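Local coordinates for protein 6-carboxyhexanoate--CoA ligase (Aquifex aeolicus, PDB 5TVA) that belongs to the 6-carboxyhexanoate--CoA ligase (BioW) family of CoA ligases and is seen here with adenosine monophosphate and coenzyme A bound, at residues V116-E121 / G214-V219. Numbering follows the deposited sequence.
With AMP (adenosine monophosphate), chain C.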
ATOM      1  N   VAL A 116      -1.736  -9.529   2.532  1.00 40.93           N
ATOM      2  CA  VAL A 116      -1.297 -10.683   3.311  1.00 41.47           C
ATOM      3  C   VAL A 116      -0.439 -10.210   4.478  1.00 43.72           C
ATOM      4  O   VAL A 116       0.431  -9.341   4.319  1.00 36.38           O
ATOM      5  CB  VAL A 116      -0.487 -11.653   2.427  1.00 45.45           C
ATOM      6  CG1 VAL A 116       0.187 -12.749   3.277  1.00 43.73           C
ATOM      7  CG2 VAL A 116      -1.348 -12.262   1.313  1.00 48.11           C
ATOM      8  N   LEU A 117      -0.667 -10.798   5.666  1.00 42.73           N
ATOM      9  CA  LEU A 117       0.213 -10.629   6.831  1.00 45.08           C
ATOM     10  C   LEU A 117       1.050 -11.899   6.956  1.00 43.37           C
ATOM     11  O   LEU A 117       0.554 -12.945   7.395  1.00 44.05           O
ATOM     12  CB  LEU A 117      -0.588 -10.370   8.109  1.00 39.56           C
ATOM     13  CG  LEU A 117      -1.341  -9.035   8.137  1.00 43.90           C
ATOM     14  CD1 LEU A 117      -2.279  -8.963   9.298  1.00 43.27           C
ATOM     15  CD2 LEU A 117      -0.380  -7.875   8.185  1.00 41.83           C
ATOM     16  N   MET A 118       2.321 -11.810   6.580  1.00 41.99           N
ATOM     17  CA  MET A 118       3.202 -12.972   6.568  1.00 43.97           C
ATOM     18  C   MET A 118       4.146 -12.958   7.764  1.00 43.33           C
ATOM     19  O   MET A 118       4.869 -11.974   7.988  1.00 41.08           O
ATOM     20  CB  MET A 118       4.004 -13.030   5.266  1.00 46.04           C
ATOM     21  CG  MET A 118       5.110 -14.070   5.289  1.00 46.88           C
ATOM     22  SD  MET A 118       5.687 -14.550   3.651  1.00 51.29           S
ATOM     23  CE  MET A 118       4.197 -15.296   2.989  1.00 40.74           C
ATOM     24  N   ASP A 119       4.146 -14.063   8.518  1.00 42.79           N
ATOM     25  CA  ASP A 119       5.133 -14.318   9.564  1.00 43.39           C
ATOM     26  C   ASP A 119       6.560 -14.255   9.016  1.00 40.79           C
ATOM     27  O   ASP A 119       6.931 -15.116   8.213  1.00 43.23           O
ATOM     28  CB  ASP A 119       4.846 -15.699  10.182  1.00 46.04           C
ATOM     29  CG  ASP A 119       5.527 -15.912  11.527  1.00 45.07           C
ATOM     30  OD1 ASP A 119       6.693 -15.505  11.687  1.00 40.26           O
ATOM     31  OD2 ASP A 119       4.869 -16.483  12.441  1.00 54.45           O
ATOM     32  N   ILE A 120       7.369 -13.263   9.436  1.00 39.07           N
ATOM     33  CA  ILE A 120       8.741 -13.129   8.921  1.00 44.50           C
ATOM     34  C   ILE A 120       9.517 -14.418   9.092  1.00 48.11           C
ATOM     35  O   ILE A 120      10.357 -14.775   8.253  1.00 47.01           O
ATOM     36  CB  ILE A 120       9.508 -11.995   9.627  1.00 47.67           C
ATOM     37  CG1 ILE A 120       9.258 -12.035  11.138  1.00 40.56           C
ATOM     38  CG2 ILE A 120       9.416 -10.652   8.883  1.00 48.33           C
ATOM     39  CD1 ILE A 120       9.954 -10.934  11.865  1.00 46.59           C
ATOM     40  N   GLU A 121       9.293 -15.107  10.218  1.00 50.13           N
ATOM     41  CA  GLU A 121      10.117 -16.249  10.577  1.00 42.87           C
ATOM     42  C   GLU A 121       9.716 -17.502   9.820  1.00 40.10           C
ATOM     43  O   GLU A 121      10.584 -18.298   9.463  1.00 48.24           O
ATOM     44  CB  GLU A 121      10.043 -16.485  12.087  1.00 44.79           C
ATOM     45  CG  GLU A 121      10.582 -15.324  12.912  1.00 45.64           C
ATOM     46  CD  GLU A 121      10.384 -15.522  14.421  1.00 55.58           C
ATOM     47  OE1 GLU A 121       9.296 -15.978  14.850  1.00 59.56           O
ATOM     48  OE2 GLU A 121      11.327 -15.228  15.184  1.00 52.13           O
ATOM     49  N   GLY A 214      -1.254  -7.729  -5.540  1.00 60.12           N
ATOM     50  CA  GLY A 214      -1.419  -7.862  -4.107  1.00 58.45           C
ATOM     51  C   GLY A 214      -0.271  -7.243  -3.334  1.00 57.88           C
ATOM     52  O   GLY A 214       0.658  -6.653  -3.895  1.00 51.10           O
ATOM     53  N   ARG A 215      -0.375  -7.383  -2.007  1.00 43.81           N
ATOM     54  CA  ARG A 215       0.619  -6.890  -1.073  1.00 43.12           C
ATOM     55  C   ARG A 215       0.867  -7.962  -0.022  1.00 47.05           C
ATOM     56  O   ARG A 215      -0.062  -8.649   0.417  1.00 41.38           O
ATOM     57  CB  ARG A 215       0.170  -5.577  -0.399  1.00 42.85           C
ATOM     58  CG  ARG A 215       0.419  -4.330  -1.220  1.00 46.40           C
ATOM     59  CD  ARG A 215       0.049  -3.040  -0.491  1.00 42.79           C
ATOM     60  NE  ARG A 215      -1.005  -2.369  -1.229  1.00 59.46           N
ATOM     61  CZ  ARG A 215      -0.871  -1.256  -1.947  1.00 45.60           C
ATOM     62  NH1 ARG A 215       0.276  -0.596  -2.004  1.00 43.01           N
ATOM     63  NH2 ARG A 215      -1.928  -0.786  -2.565  1.00 50.48           N
ATOM     64  N   VAL A 216       2.128  -8.104   0.367  1.00 44.44           N
ATOM     65  CA  VAL A 216       2.520  -8.959   1.475  1.00 43.26           C
ATOM     66  C   VAL A 216       3.230  -8.074   2.486  1.00 42.31           C
ATOM     67  O   VAL A 216       4.205  -7.390   2.140  1.00 38.74           O
ATOM     68  CB  VAL A 216       3.413 -10.130   1.026  1.00 43.38           C
ATOM     69  CG1 VAL A 216       3.861 -10.966   2.250  1.00 42.80           C
ATOM     70  CG2 VAL A 216       2.665 -11.011   0.033  1.00 38.35           C
ATOM     71  N   TYR A 217       2.727  -8.072   3.728  1.00 36.50           N
ATOM     72  CA  TYR A 217       3.356  -7.371   4.839  1.00 33.27           C
ATOM     73  C   TYR A 217       4.142  -8.384   5.662  1.00 40.27           C
ATOM     74  O   TYR A 217       3.566  -9.376   6.142  1.00 38.22           O
ATOM     75  CB  TYR A 217       2.316  -6.682   5.723  1.00 36.23           C
ATOM     76  CG  TYR A 217       1.505  -5.556   5.113  1.00 40.40           C
ATOM     77  CD1 TYR A 217       1.854  -4.988   3.883  1.00 32.98           C
ATOM     78  CD2 TYR A 217       0.388  -5.038   5.785  1.00 35.89           C
ATOM     79  CE1 TYR A 217       1.117  -3.958   3.341  1.00 34.93           C
ATOM     80  CE2 TYR A 217      -0.367  -3.997   5.239  1.00 35.82           C
ATOM     81  CZ  TYR A 217       0.008  -3.461   4.009  1.00 38.29           C
ATOM     82  OH  TYR A 217      -0.712  -2.420   3.441  1.00 35.17           O
ATOM     83  N   PHE A 218       5.439  -8.124   5.868  1.00 39.56           N
ATOM     84  CA  PHE A 218       6.281  -9.019   6.669  1.00 43.32           C
ATOM     85  C   PHE A 218       6.284  -8.521   8.113  1.00 42.97           C
ATOM     86  O   PHE A 218       6.818  -7.438   8.395  1.00 40.99           O
ATOM     87  CB  PHE A 218       7.696  -9.095   6.097  1.00 38.76           C
ATOM     88  CG  PHE A 218       7.749  -9.672   4.703  1.00 46.35           C
ATOM     89  CD1 PHE A 218       7.786 -11.040   4.505  1.00 47.16           C
ATOM     90  CD2 PHE A 218       7.719  -8.835   3.583  1.00 46.36           C
ATOM     91  CE1 PHE A 218       7.812 -11.568   3.224  1.00 44.18           C
ATOM     92  CE2 PHE A 218       7.749  -9.362   2.301  1.00 41.74           C
ATOM     93  CZ  PHE A 218       7.804 -10.717   2.123  1.00 46.77           C
ATOM     94  N   VAL A 219       5.680  -9.306   9.022  1.00 34.71           N
ATOM     95  CA  VAL A 219       5.471  -8.899  10.412  1.00 41.71           C
ATOM     96  C   VAL A 219       5.962  -9.973  11.381  1.00 39.23           C
ATOM     97  O   VAL A 219       5.895 -11.173  11.107  1.00 35.93           O
ATOM     98  CB  VAL A 219       3.979  -8.596  10.723  1.00 42.84           C
ATOM     99  CG1 VAL A 219       3.428  -7.470   9.837  1.00 40.87           C
ATOM    100  CG2 VAL A 219       3.136  -9.860  10.606  1.00 38.62           C
TER
HETATM  101  P   AMP C 301      -3.755  -0.866  -5.485  1.00 66.06           P
HETATM  102  O1P AMP C 301      -2.669  -0.128  -4.733  1.00 50.35           O
HETATM  103  O2P AMP C 301      -5.100  -0.216  -5.234  1.00 57.79           O
HETATM  104  O3P AMP C 301      -3.452  -1.267  -6.925  1.00 52.00           O
HETATM  105  O5' AMP C 301      -3.872  -2.304  -4.796  1.00 59.31           O
HETATM  106  C5' AMP C 301      -2.928  -3.346  -5.040  1.00 57.24           C
HETATM  107  C4' AMP C 301      -3.288  -4.567  -4.224  1.00 59.12           C
HETATM  108  O4' AMP C 301      -2.925  -4.326  -2.838  1.00 49.83           O
HETATM  109  C3' AMP C 301      -4.782  -4.897  -4.212  1.00 58.22           C
HETATM  110  O3' AMP C 301      -5.144  -5.838  -5.208  1.00 70.05           O
HETATM  111  C2' AMP C 301      -5.057  -5.389  -2.799  1.00 54.72           C
HETATM  112  O2' AMP C 301      -4.846  -6.790  -2.715  1.00 59.96           O
HETATM  113  C1' AMP C 301      -3.981  -4.671  -1.980  1.00 54.07           C
HETATM  114  N9  AMP C 301      -4.475  -3.434  -1.333  1.00 54.11           N
HETATM  115  C8  AMP C 301      -5.226  -2.466  -1.894  1.00 50.70           C
HETATM  116  N7  AMP C 301      -5.508  -1.481  -0.997  1.00 52.61           N
HETATM  117  C5  AMP C 301      -4.933  -1.803   0.178  1.00 49.36           C
HETATM  118  C6  AMP C 301      -4.806  -1.201   1.532  1.00 42.30           C
HETATM  119  N6  AMP C 301      -5.384  -0.022   1.853  1.00 35.01           N
HETATM  120  N1  AMP C 301      -4.093  -1.891   2.464  1.00 43.23           N
HETATM  121  C2  AMP C 301      -3.520  -3.071   2.188  1.00 40.57           C
HETATM  122  N3  AMP C 301      -3.592  -3.666   0.985  1.00 44.70           N
HETATM  123  C4  AMP C 301      -4.259  -3.097  -0.049  1.00 53.94           C
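Val116 and Val216 sit side by side where strand 116-119 joins strand 214-219 in parallel, at the outer end of the mixed sheet. Five backbone bonds alternate in direction between the two segments. Val116 N gives to Arg215 O at 2.8 Å, and Val116 O receives Tyr217 N nearly straight (N-H...O 175°). Met118 repeats the pattern, its N giving to Tyr217 O and its O receiving Val219 N. The last bond, Ile120 N to Val219 O, comes from above the carbonyl plane, as segment 116-121 leaves the strand; there Asp119 OD1 takes Glu121 N in an Asx turn. Leu117 turns its peptide groups away from strand 214-219: N meets Glu127 OE1, and its backbone also bonds to Leu126.

On one side of the sheet, under helix 91-102, Met118 and Phe218 run alongside each other. CG anti to the backbone N (chi1 170°) and a nearly extended chi2 carry Met118 SD to 3.7 Å from Phe218 CE1, an oblique Met-aromatic contact, while Val216 CG1 covers one ring face near its rim and touches Met118 CB. Ile120 CG2 reaches Phe218 CB at 3.6 Å. On the other side, Leu117 CD2 meets the edge of the Tyr217 ring at CD2 (3.8 Å).

Tyr217 OH lies 3.1 Å from AMP C2 and is hydrogen-bonded to Thr136 OG1. Arg215, which also touches coenzyme A, makes a weak NE bond to AMP O4' (3.2 Å), and its NH1 bonds Tyr191 OH. Bonded on both edges, here and to strand 177-181, strand 214-219 is consistent with a firm base from which Arg215 and Tyr217 reach AMP.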